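Local coordinates for protein Ras-3 from Cryphonectria parasitica (Cryphonectria parasitica, PDB 4KU4) that belongs to the Ras family of P-loop proteins and holds guanosine-5'-diphosphate in a pocket at one end of its central beta sheet, at residues Asp15-Leu20 against Asn86-Ile91; Val32-His37 against Tyr51-Val56; Phe93-Arg98 against Thr151-Gly156; Pro137-Leu142 against Arg191-Arg196. All coordinates share one frame; numbering follows the deposited sequence.

Interaction 1: Asp15-Leu20 against Asn86-Ile91; sequences DKIAML and NELFVI
Lys16 O and the backbone of Ala18 bond to Glu87, Leu88 and Val90 where strands 15-20 and 88-94 pair in parallel in the central sheet of a Ras-like P-loop fold. The bridged pairs run from Ile17-Leu88 to Leu20-Ile91, with 24° between the short axes. Lys16 O is doubly satisfied: it accepts from Glu87 N at 2.9 Å and from Leu88 N at 3.1 Å. The Leu88 donor lies in the carbonyl plane, while Glu87 N is tilted from it. Further along, Ala18 N gives to Leu88 O and Ala18 O accepts from Val90 N. Leu20 N gives to Val90 O at 2.9 Å, and the pairing goes on to Val92.

Lys16 N is served by a water at 2.8 Å, and this water also donates to Glu87 OE1. Close by, Asp15 OD1 and Glu87 OE1 stand 3.0 Å apart, two acceptors of like charge. The closeness may favour a proton on one of them. Asn86 points at strand 15-20 and sets its amide against Ala18, ND2 3.4 Å from CB; ND2 is satisfied by Trp82 O.

Ile17 CG2, anti to the backbone N (CG1 at chi1 -51°), meets Val90 CG2 at 3.7 Å on one face of the sheet. Met19 SD lies alongside Val90 CB there. On the other face Ala18 CB and Leu20 CD1 both approach the Phe89 ring.

Strand 60-67 pairs with the other edge of strand 15-20, and strand 140-145 flanks strand 88-94. Helix 182-196 packs on Met19, Leu88 and Val90, whereas helix 98-118 packs on Leu20, Phe89 and Ile91.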
# COMPACT_ATOMS: atom_id res chain seq x y z
N ASP A 15 7.98 11.05 -3.38
CA ASP A 15 6.68 10.57 -2.89
C ASP A 15 6.78 9.81 -1.57
O ASP A 15 7.61 8.92 -1.43
CB ASP A 15 6.04 9.67 -3.94
CG ASP A 15 5.73 10.41 -5.22
OD1 ASP A 15 4.69 11.11 -5.26
OD2 ASP A 15 6.52 10.27 -6.18
N LYS A 16 5.91 10.16 -0.63
CA LYS A 16 5.90 9.50 0.67
C LYS A 16 4.69 8.59 0.77
O LYS A 16 3.56 9.06 0.78
CB LYS A 16 5.86 10.55 1.79
CG LYS A 16 7.16 11.32 1.97
CD LYS A 16 6.89 12.67 2.61
CE LYS A 16 8.17 13.39 3.00
NZ LYS A 16 7.94 14.86 3.25
N ILE A 17 4.94 7.29 0.84
CA ILE A 17 3.88 6.31 0.92
C ILE A 17 3.90 5.61 2.28
O ILE A 17 4.97 5.22 2.76
CB ILE A 17 4.07 5.23 -0.15
CG1 ILE A 17 4.28 5.87 -1.52
CG2 ILE A 17 2.90 4.30 -0.14
CD1 ILE A 17 4.59 4.88 -2.61
N ALA A 18 2.73 5.44 2.89
CA ALA A 18 2.64 4.62 4.10
C ALA A 18 1.99 3.25 3.84
O ALA A 18 0.99 3.15 3.13
CB ALA A 18 1.93 5.39 5.24
N MET A 19 2.58 2.20 4.40
CA MET A 19 1.95 0.88 4.46
C MET A 19 1.00 0.79 5.64
O MET A 19 1.36 1.17 6.74
CB MET A 19 3.00 -0.21 4.62
CG MET A 19 4.12 -0.10 3.63
SD MET A 19 3.56 -0.36 1.95
CE MET A 19 3.12 -2.09 2.00
N LEU A 20 -0.21 0.33 5.40
CA LEU A 20 -1.15 0.01 6.49
C LEU A 20 -1.72 -1.38 6.29
O LEU A 20 -1.69 -1.92 5.18
CB LEU A 20 -2.29 1.04 6.53
CG LEU A 20 -1.91 2.50 6.75
CD1 LEU A 20 -3.09 3.45 6.46
CD2 LEU A 20 -1.36 2.70 8.15
N ASN A 86 2.32 11.13 5.53
CA ASN A 86 2.44 10.53 4.21
C ASN A 86 1.37 11.03 3.23
O ASN A 86 0.29 11.45 3.64
CB ASN A 86 2.43 9.00 4.30
CG ASN A 86 3.71 8.44 4.88
OD1 ASN A 86 4.69 8.23 4.15
ND2 ASN A 86 3.71 8.19 6.17
N GLU A 87 1.68 10.97 1.93
CA GLU A 87 0.80 11.49 0.89
C GLU A 87 -0.06 10.38 0.26
O GLU A 87 -1.22 10.60 -0.08
CB GLU A 87 1.62 12.20 -0.21
CG GLU A 87 1.02 12.11 -1.63
CD GLU A 87 1.89 12.71 -2.77
OE1 GLU A 87 3.04 12.25 -3.02
OE2 GLU A 87 1.39 13.64 -3.45
N LEU A 88 0.53 9.20 0.12
CA LEU A 88 -0.11 8.11 -0.59
C LEU A 88 -0.10 6.88 0.30
O LEU A 88 0.75 6.76 1.18
CB LEU A 88 0.65 7.80 -1.88
CG LEU A 88 1.01 9.00 -2.76
CD1 LEU A 88 2.04 8.63 -3.82
CD2 LEU A 88 -0.25 9.61 -3.39
N PHE A 89 -1.03 5.97 0.05
CA PHE A 89 -1.26 4.85 0.94
C PHE A 89 -1.48 3.51 0.26
O PHE A 89 -2.22 3.39 -0.71
CB PHE A 89 -2.44 5.15 1.87
CG PHE A 89 -2.21 6.34 2.75
CD1 PHE A 89 -1.63 6.18 4.00
CD2 PHE A 89 -2.53 7.62 2.32
CE1 PHE A 89 -1.39 7.27 4.82
CE2 PHE A 89 -2.30 8.71 3.13
CZ PHE A 89 -1.71 8.54 4.39
N VAL A 90 -0.82 2.50 0.81
CA VAL A 90 -1.00 1.13 0.38
C VAL A 90 -1.58 0.38 1.56
O VAL A 90 -0.89 0.18 2.57
CB VAL A 90 0.33 0.52 -0.04
CG1 VAL A 90 0.14 -0.93 -0.48
CG2 VAL A 90 0.97 1.36 -1.17
N ILE A 91 -2.85 -0.01 1.46
CA ILE A 91 -3.52 -0.72 2.53
C ILE A 91 -3.62 -2.19 2.16
O ILE A 91 -4.30 -2.56 1.21
CB ILE A 91 -4.89 -0.09 2.79
CG1 ILE A 91 -4.70 1.41 3.01
CG2 ILE A 91 -5.59 -0.78 3.98
CD1 ILE A 91 -5.97 2.12 3.46
O HOH W 1 4.84 12.76 -0.92

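Interaction 2: Val32-His37 against Tyr51-Val56; sequences VNLTKH and YRRQCV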
# COMPACT_ATOMS: atom_id res chain seq x y z
N VAL A 32 10.09 -4.80 1.04
CA VAL A 32 11.43 -5.35 0.83
C VAL A 32 11.57 -5.88 -0.60
O VAL A 32 12.59 -5.69 -1.26
CB VAL A 32 11.70 -6.47 1.88
CG1 VAL A 32 12.94 -7.26 1.52
CG2 VAL A 32 11.82 -5.87 3.27
N ASN A 33 10.51 -6.50 -1.10
CA ASN A 33 10.48 -6.92 -2.50
C ASN A 33 10.56 -5.74 -3.46
O ASN A 33 11.42 -5.72 -4.34
CB ASN A 33 9.24 -7.78 -2.78
CG ASN A 33 9.21 -8.32 -4.21
OD1 ASN A 33 8.62 -7.70 -5.12
ND2 ASN A 33 9.84 -9.47 -4.42
N LEU A 34 9.68 -4.76 -3.28
CA LEU A 34 9.65 -3.59 -4.13
C LEU A 34 11.01 -2.90 -4.21
O LEU A 34 11.43 -2.52 -5.29
CB LEU A 34 8.62 -2.59 -3.63
CG LEU A 34 8.62 -1.26 -4.37
CD1 LEU A 34 7.93 -1.42 -5.74
CD2 LEU A 34 7.92 -0.22 -3.52
N THR A 35 11.66 -2.73 -3.06
CA THR A 35 12.89 -1.95 -2.99
C THR A 35 14.16 -2.75 -3.30
O THR A 35 15.24 -2.19 -3.31
CB THR A 35 13.04 -1.25 -1.64
OG1 THR A 35 13.12 -2.24 -0.60
CG2 THR A 35 11.86 -0.33 -1.38
N LYS A 36 14.01 -4.04 -3.59
CA LYS A 36 15.15 -4.87 -4.00
C LYS A 36 16.20 -4.93 -2.89
O LYS A 36 17.40 -4.90 -3.15
CB LYS A 36 15.75 -4.35 -5.31
CG LYS A 36 14.72 -4.13 -6.43
CD LYS A 36 14.56 -5.38 -7.29
CE LYS A 36 13.39 -5.23 -8.26
NZ LYS A 36 13.51 -3.98 -9.07
N HIS A 37 15.72 -5.01 -1.65
CA HIS A 37 16.58 -5.07 -0.47
C HIS A 37 17.44 -6.35 -0.54
O HIS A 37 17.02 -7.34 -1.14
CB HIS A 37 15.69 -5.09 0.78
CG HIS A 37 16.42 -4.78 2.06
ND1 HIS A 37 17.19 -5.71 2.72
CD2 HIS A 37 16.47 -3.65 2.80
CE1 HIS A 37 17.69 -5.16 3.81
NE2 HIS A 37 17.26 -3.92 3.89
N TYR A 51 11.82 2.55 3.85
CA TYR A 51 12.54 1.97 2.71
C TYR A 51 12.47 2.90 1.51
O TYR A 51 11.57 3.72 1.41
CB TYR A 51 11.93 0.61 2.33
CG TYR A 51 12.07 -0.46 3.38
CD1 TYR A 51 13.17 -1.31 3.38
CD2 TYR A 51 11.09 -0.62 4.36
CE1 TYR A 51 13.31 -2.29 4.34
CE2 TYR A 51 11.23 -1.60 5.33
CZ TYR A 51 12.33 -2.44 5.32
OH TYR A 51 12.46 -3.42 6.26
N ARG A 52 13.43 2.78 0.59
CA ARG A 52 13.46 3.64 -0.58
C ARG A 52 13.54 2.85 -1.87
O ARG A 52 14.22 1.82 -1.96
CB ARG A 52 14.67 4.59 -0.51
CG ARG A 52 14.62 5.62 0.62
CD ARG A 52 15.97 6.28 0.82
NE ARG A 52 17.02 5.29 1.07
CZ ARG A 52 17.29 4.72 2.24
NH1 ARG A 52 16.58 5.02 3.34
NH2 ARG A 52 18.27 3.84 2.30
N ARG A 53 12.85 3.35 -2.88
CA ARG A 53 12.97 2.82 -4.24
C ARG A 53 13.17 3.97 -5.22
O ARG A 53 12.29 4.82 -5.40
CB ARG A 53 11.73 2.01 -4.62
CG ARG A 53 11.66 1.60 -6.11
CD ARG A 53 12.62 0.47 -6.46
NE ARG A 53 12.70 0.26 -7.91
CZ ARG A 53 11.94 -0.59 -8.60
NH1 ARG A 53 12.08 -0.69 -9.91
NH2 ARG A 53 11.04 -1.35 -7.98
N GLN A 54 14.34 4.02 -5.85
CA GLN A 54 14.55 4.90 -6.98
C GLN A 54 14.06 4.12 -8.18
O GLN A 54 14.37 2.93 -8.33
CB GLN A 54 16.03 5.25 -7.15
CG GLN A 54 16.57 6.09 -6.01
CD GLN A 54 17.96 6.64 -6.30
OE1 GLN A 54 18.97 5.97 -6.08
NE2 GLN A 54 18.01 7.88 -6.79
N CYS A 55 13.26 4.78 -9.02
CA CYS A 55 12.69 4.12 -10.19
C CYS A 55 12.31 5.16 -11.22
O CYS A 55 12.43 6.37 -10.99
CB CYS A 55 11.44 3.31 -9.78
SG CYS A 55 10.22 4.25 -8.80
N VAL A 56 11.86 4.68 -12.37
CA VAL A 56 11.24 5.53 -13.38
C VAL A 56 9.81 5.02 -13.56
O VAL A 56 9.61 3.87 -13.95
CB VAL A 56 11.98 5.44 -14.73
CG1 VAL A 56 11.36 6.41 -15.72
CG2 VAL A 56 13.45 5.75 -14.55
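Tyr51 and Arg53 of an outer sheet strand receive the end of helix 27-35, the helix that follows the probable P-loop in this Ras-like fold. The helix closes in a Schellman motif. Lys36 takes positive phi (62°), and His37 N and Lys36 N bond back to Val32 O and Asn33 O.

Polar contacts gather on Arg53. Its NH2 donates to Leu34 O at 3.0 Å, in a bent bond with an N-H...O angle of 135°. Its NE turns to Gln54 O in its own strand. NH2 also forms a salt bridge with Glu183 of helix 182-196. Thus the guanidinium links the last turn of one helix to another helix. Lys36 NZ sits over one face of the group, 3.7 Å from Arg53 NH1. The nearby Glu183 carboxylate probably offsets this meeting of like charges, although its ion pair with Lys36 is long and weak.

Packing on the strand falls to Thr35 and Val32. Thr35 CG2 rests on the strand, 3.2 Å from Arg52 O, and also touches Tyr51 CB and Arg53 CB. The Thr35 hydroxyl turns back to Thr31 O in the helix. With CG2 lying beside its backbone N, Val32 brings this methyl against the phenol end of Tyr51.

The aromatic pair is His37 and Tyr51. Their planes stand at 73° and their centroids are 5.9 Å apart. His37 also stacks on Tyr43, so it joins two tyrosines. On the Tyr51 side the contact is made at the ring edge: His37 CD2 lies near the phenol plane, 3.8 Å from Tyr51 CE1.

Interaction 3: Phe93-Arg98 against Thr151-Gly156; sequences FDVTRR and TRREVG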
# COMPACT_ATOMS: atom_id res chain seq x y z
N PHE A 93 -4.18 -6.34 2.67
CA PHE A 93 -4.85 -7.44 3.34
C PHE A 93 -4.35 -8.76 2.75
O PHE A 93 -3.62 -8.76 1.75
CB PHE A 93 -6.37 -7.31 3.27
CG PHE A 93 -6.96 -7.58 1.92
CD1 PHE A 93 -7.42 -8.85 1.60
CD2 PHE A 93 -7.12 -6.55 1.00
CE1 PHE A 93 -7.99 -9.12 0.36
CE2 PHE A 93 -7.70 -6.80 -0.24
CZ PHE A 93 -8.14 -8.09 -0.56
N ASP A 94 -4.68 -9.86 3.42
CA ASP A 94 -4.19 -11.20 3.10
C ASP A 94 -5.39 -11.89 2.51
O ASP A 94 -6.42 -11.99 3.17
CB ASP A 94 -3.73 -11.87 4.41
CG ASP A 94 -3.28 -13.32 4.23
OD1 ASP A 94 -3.56 -13.95 3.20
OD2 ASP A 94 -2.62 -13.81 5.17
N VAL A 95 -5.30 -12.34 1.26
CA VAL A 95 -6.49 -12.86 0.60
C VAL A 95 -6.95 -14.15 1.26
O VAL A 95 -8.08 -14.57 1.05
CB VAL A 95 -6.32 -13.09 -0.93
CG1 VAL A 95 -5.98 -11.78 -1.65
CG2 VAL A 95 -5.31 -14.18 -1.21
N THR A 96 -6.07 -14.77 2.05
CA THR A 96 -6.42 -15.98 2.77
C THR A 96 -7.05 -15.74 4.14
O THR A 96 -7.36 -16.70 4.83
CB THR A 96 -5.20 -16.92 2.99
OG1 THR A 96 -4.36 -16.39 4.03
CG2 THR A 96 -4.41 -17.13 1.72
N ARG A 97 -7.22 -14.47 4.53
CA ARG A 97 -7.75 -14.13 5.85
C ARG A 97 -8.79 -13.02 5.78
O ARG A 97 -8.47 -11.83 5.72
CB ARG A 97 -6.64 -13.69 6.80
CG ARG A 97 -5.91 -14.80 7.52
CD ARG A 97 -5.49 -14.33 8.92
NE ARG A 97 -4.63 -13.15 8.90
CZ ARG A 97 -4.96 -11.95 9.40
NH1 ARG A 97 -6.15 -11.75 9.96
NH2 ARG A 97 -4.09 -10.95 9.35
N ARG A 98 -10.06 -13.41 5.83
CA ARG A 98 -11.13 -12.44 5.66
C ARG A 98 -11.11 -11.34 6.73
O ARG A 98 -11.48 -10.21 6.45
CB ARG A 98 -12.47 -13.16 5.63
CG ARG A 98 -13.64 -12.22 5.71
CD ARG A 98 -14.91 -12.94 5.35
NE ARG A 98 -14.88 -13.43 3.98
CZ ARG A 98 -15.19 -12.69 2.93
NH1 ARG A 98 -15.55 -11.42 3.11
NH2 ARG A 98 -15.14 -13.21 1.71
N THR A 151 -5.35 -21.55 -3.65
CA THR A 151 -6.12 -22.68 -3.14
C THR A 151 -6.61 -22.49 -1.71
O THR A 151 -7.36 -23.32 -1.19
CB THR A 151 -5.31 -23.99 -3.20
OG1 THR A 151 -4.23 -23.92 -2.26
CG2 THR A 151 -4.77 -24.21 -4.60
N ARG A 152 -6.20 -21.38 -1.08
CA ARG A 152 -6.57 -21.11 0.30
C ARG A 152 -7.18 -19.72 0.48
O ARG A 152 -7.18 -19.17 1.58
CB ARG A 152 -5.35 -21.29 1.22
CG ARG A 152 -4.87 -22.72 1.35
CD ARG A 152 -5.88 -23.54 2.16
NE ARG A 152 -5.45 -24.91 2.37
CZ ARG A 152 -5.73 -25.91 1.54
NH1 ARG A 152 -6.45 -25.68 0.45
NH2 ARG A 152 -5.31 -27.14 1.81
N ARG A 153 -7.70 -19.15 -0.59
CA ARG A 153 -8.20 -17.79 -0.43
C ARG A 153 -9.58 -17.78 0.25
O ARG A 153 -10.38 -18.69 0.07
CB ARG A 153 -8.11 -16.96 -1.73
CG ARG A 153 -9.08 -17.32 -2.82
CD ARG A 153 -9.30 -16.11 -3.76
NE ARG A 153 -8.18 -15.83 -4.67
CZ ARG A 153 -7.73 -14.60 -4.93
NH1 ARG A 153 -6.73 -14.41 -5.80
NH2 ARG A 153 -8.28 -13.55 -4.33
N GLU A 154 -9.81 -16.77 1.08
CA GLU A 154 -11.09 -16.57 1.74
C GLU A 154 -11.80 -15.35 1.17
O GLU A 154 -12.99 -15.17 1.40
CB GLU A 154 -10.89 -16.36 3.24
CG GLU A 154 -10.40 -17.59 4.01
CD GLU A 154 -10.34 -17.36 5.52
OE1 GLU A 154 -10.14 -18.34 6.26
OE2 GLU A 154 -10.49 -16.20 5.96
N VAL A 155 -11.05 -14.51 0.46
CA VAL A 155 -11.60 -13.30 -0.15
C VAL A 155 -11.40 -13.37 -1.67
O VAL A 155 -10.28 -13.54 -2.15
CB VAL A 155 -10.91 -12.03 0.38
CG1 VAL A 155 -11.54 -10.80 -0.23
CG2 VAL A 155 -10.98 -11.95 1.90
N GLY A 156 -12.49 -13.23 -2.42
CA GLY A 156 -12.45 -13.33 -3.87
C GLY A 156 -11.93 -12.09 -4.57
O GLY A 156 -11.97 -11.00 -4.02
O HOH W 2 -7.32 -19.66 4.35
O HOH W 3 -14.81 -15.99 3.09
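Val95 O is gripped by two successive backbone amides, Glu154 N at 2.8 Å and Val155 N at 3.0 Å. Both donors lie in its carbonyl plane. This joins two parts of the Ras-like fold: the type I turn Asp94-Arg97, which starts on the last residue of strand 88-94, and the loop before helix 157-167. The turn is stiffened by an Asx turn. Asp94 OD1 accepts from both Thr96 N and Thr96 OG1, which approach the same face of the carboxylate. Asp94 OD2 forms a salt bridge with Lys146.

Glu154 reaches across to the start of helix 98-118. Its CG lies beside the backbone N (chi1 -69°), and the extended chain brings OE2 to Arg98 N at 2.8 Å. The bond is nearly straight, at 168°. Arg98 answers with NH2 to Glu154 O at 2.9 Å, while a water joins Arg98 NE to the same carbonyl. Glu154 O is therefore held by one guanidinium both directly and through water. Arg98 NH1 has its own salt bridge to Glu159.

Val155 CG2 touches Arg98 CA at 3.8 Å and lies over one face of the Arg98 guanidinium. Val155 CG1 reaches the Phe93 ring. Val95 CG2 lies over a face of the Arg153 guanidinium, and Val95 CG1 touches Arg153 NH2 at 4.0 Å. Arg153 NH1 pairs with Glu173. Arg153 NH2 donates to Val155 O at 3.0 Å, with the oxygen in the guanidinium plane.

Interaction 4: Pro137-Leu142 against Arg191-Arg196; sequences PSLVVL and RADRRR
Residues Ser138 and Leu139 end a short 3-10 turn that leads into strand 140-145, and their CA atoms lie 6.0 Å from Ala192 CA and 6.2 Å from Asp193 CA in turn. Here the C-terminal helix 182-196 of the Ras-like fold packs on the 3-10 turn at the entrance to an inner strand.

Ala192 faces the turn, and its CB sits 3.2 Å from Ser138 O. Ser138 CB also meets Ala192 CB. A water donates to Ala192 O and makes a weak contact with Ser138 OG.

Leu139 sends its two methyls to different partners. CD2 presses on Asp193 CA and CB, each at 3.7 Å. The other methyl, CD1, lies over one face of the Arg196 guanidinium, offset toward its rim. The two side chains cross at about a right angle. A bend at chi3 (-50°) folds the Arg196 chain into this place.

Asp193 OD1 lies in the guanidinium plane at its edge, but the salt bridge to Arg196 NH1 is long. Arg196 NH2 is held by Pro134 O, while NE is buried without a polar partner in the model. Over the flat group, Leu139 CD1 comes to 3.6 Å from Arg196 NH1.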
# COMPACT_ATOMS: atom_id res chain seq x y z
N PRO A 137 -9.70 9.53 -2.61
CA PRO A 137 -9.58 8.08 -2.44
C PRO A 137 -8.66 7.42 -3.46
O PRO A 137 -8.18 6.33 -3.18
CB PRO A 137 -11.01 7.57 -2.64
CG PRO A 137 -11.87 8.72 -2.33
CD PRO A 137 -11.10 9.94 -2.78
N SER A 138 -8.42 8.06 -4.60
CA SER A 138 -7.52 7.47 -5.60
C SER A 138 -6.06 7.46 -5.14
O SER A 138 -5.22 6.81 -5.76
CB SER A 138 -7.65 8.18 -6.95
OG SER A 138 -7.37 9.57 -6.82
N LEU A 139 -5.75 8.15 -4.04
CA LEU A 139 -4.38 8.18 -3.53
C LEU A 139 -4.12 6.99 -2.61
O LEU A 139 -3.06 6.86 -1.99
CB LEU A 139 -4.08 9.50 -2.80
CG LEU A 139 -4.22 10.75 -3.67
CD1 LEU A 139 -3.73 11.99 -2.97
CD2 LEU A 139 -3.46 10.57 -4.98
N VAL A 140 -5.12 6.11 -2.53
CA VAL A 140 -5.02 4.89 -1.77
C VAL A 140 -5.13 3.70 -2.70
O VAL A 140 -5.89 3.72 -3.67
CB VAL A 140 -6.17 4.78 -0.73
CG1 VAL A 140 -6.07 3.49 0.03
CG2 VAL A 140 -6.13 5.97 0.21
N VAL A 141 -4.36 2.65 -2.42
CA VAL A 141 -4.57 1.39 -3.13
C VAL A 141 -4.78 0.27 -2.13
O VAL A 141 -4.03 0.14 -1.16
CB VAL A 141 -3.42 1.05 -4.15
CG1 VAL A 141 -2.06 0.99 -3.47
CG2 VAL A 141 -3.73 -0.26 -4.89
N LEU A 142 -5.84 -0.50 -2.33
CA LEU A 142 -6.06 -1.70 -1.54
C LEU A 142 -5.35 -2.84 -2.21
O LEU A 142 -5.56 -3.09 -3.40
CB LEU A 142 -7.54 -2.03 -1.46
CG LEU A 142 -8.50 -1.17 -0.64
CD1 LEU A 142 -9.89 -1.60 -1.04
CD2 LEU A 142 -8.28 -1.34 0.87
N ARG A 191 0.71 7.00 -10.03
CA ARG A 191 0.02 7.19 -11.31
C ARG A 191 -1.29 7.93 -11.10
O ARG A 191 -1.64 8.81 -11.89
CB ARG A 191 -0.22 5.85 -11.99
CG ARG A 191 1.05 5.26 -12.59
CD ARG A 191 0.86 3.90 -13.20
NE ARG A 191 2.09 3.48 -13.88
CZ ARG A 191 2.66 2.28 -13.75
NH1 ARG A 191 2.11 1.36 -12.98
NH2 ARG A 191 3.79 2.01 -14.41
N ALA A 192 -2.01 7.59 -10.03
CA ALA A 192 -3.28 8.25 -9.75
C ALA A 192 -3.09 9.72 -9.39
O ALA A 192 -3.84 10.59 -9.85
CB ALA A 192 -4.02 7.52 -8.63
N ASP A 193 -2.08 10.01 -8.58
CA ASP A 193 -1.77 11.38 -8.18
C ASP A 193 -1.48 12.23 -9.41
O ASP A 193 -1.93 13.37 -9.51
CB ASP A 193 -0.57 11.40 -7.22
CG ASP A 193 -0.28 12.78 -6.68
OD1 ASP A 193 -1.23 13.58 -6.54
OD2 ASP A 193 0.90 13.05 -6.37
N ARG A 194 -0.73 11.68 -10.35
CA ARG A 194 -0.43 12.40 -11.59
C ARG A 194 -1.65 12.56 -12.49
O ARG A 194 -1.78 13.56 -13.19
CB ARG A 194 0.66 11.68 -12.36
CG ARG A 194 1.97 11.68 -11.64
CD ARG A 194 2.99 10.91 -12.45
NE ARG A 194 4.19 10.66 -11.67
CZ ARG A 194 5.19 9.89 -12.08
NH1 ARG A 194 5.13 9.30 -13.27
NH2 ARG A 194 6.24 9.70 -11.30
N ARG A 195 -2.51 11.55 -12.50
CA ARG A 195 -3.74 11.59 -13.27
C ARG A 195 -4.59 12.78 -12.82
O ARG A 195 -5.26 13.42 -13.63
CB ARG A 195 -4.51 10.28 -13.09
CG ARG A 195 -5.71 10.07 -14.03
CD ARG A 195 -6.79 9.18 -13.39
NE ARG A 195 -6.25 7.93 -12.84
CZ ARG A 195 -6.73 7.32 -11.76
NH1 ARG A 195 -6.18 6.20 -11.32
NH2 ARG A 195 -7.75 7.85 -11.10
N ARG A 196 -4.55 13.08 -11.52
CA ARG A 196 -5.36 14.14 -10.93
C ARG A 196 -5.01 15.54 -11.39
O ARG A 196 -5.88 16.41 -11.48
CB ARG A 196 -5.27 14.11 -9.41
CG ARG A 196 -5.88 12.89 -8.75
CD ARG A 196 -6.21 13.18 -7.29
NE ARG A 196 -5.08 13.77 -6.57
CZ ARG A 196 -5.22 14.54 -5.50
NH1 ARG A 196 -4.15 15.04 -4.88
NH2 ARG A 196 -6.44 14.81 -5.05
O HOH W 4 -6.54 9.92 -10.20

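In the fold
From the N terminus, strand 15-20 leads into helix 27-35. The end of this helix meets strand 50-57 in interaction 2, closing a short loop. That loop lies wholly within the longer one closed by interaction 1, where strand 88-94 returns beside strand 15-20. The same strand runs on into interaction 3, which closes the chain from its end to the loop before helix 157-167. Interaction 4 closes the chain from the turn before strand 140-145 to helix 182-196, and sets this C-terminal helix against the turn. Interactions 3 and 4 cross, because Pro137-Leu142 comes before Thr151-Gly156 and Arg191-Arg196 after it. Interactions 1 and 4 touch, since strands 88-94 and 140-145 are neighbours in the sheet.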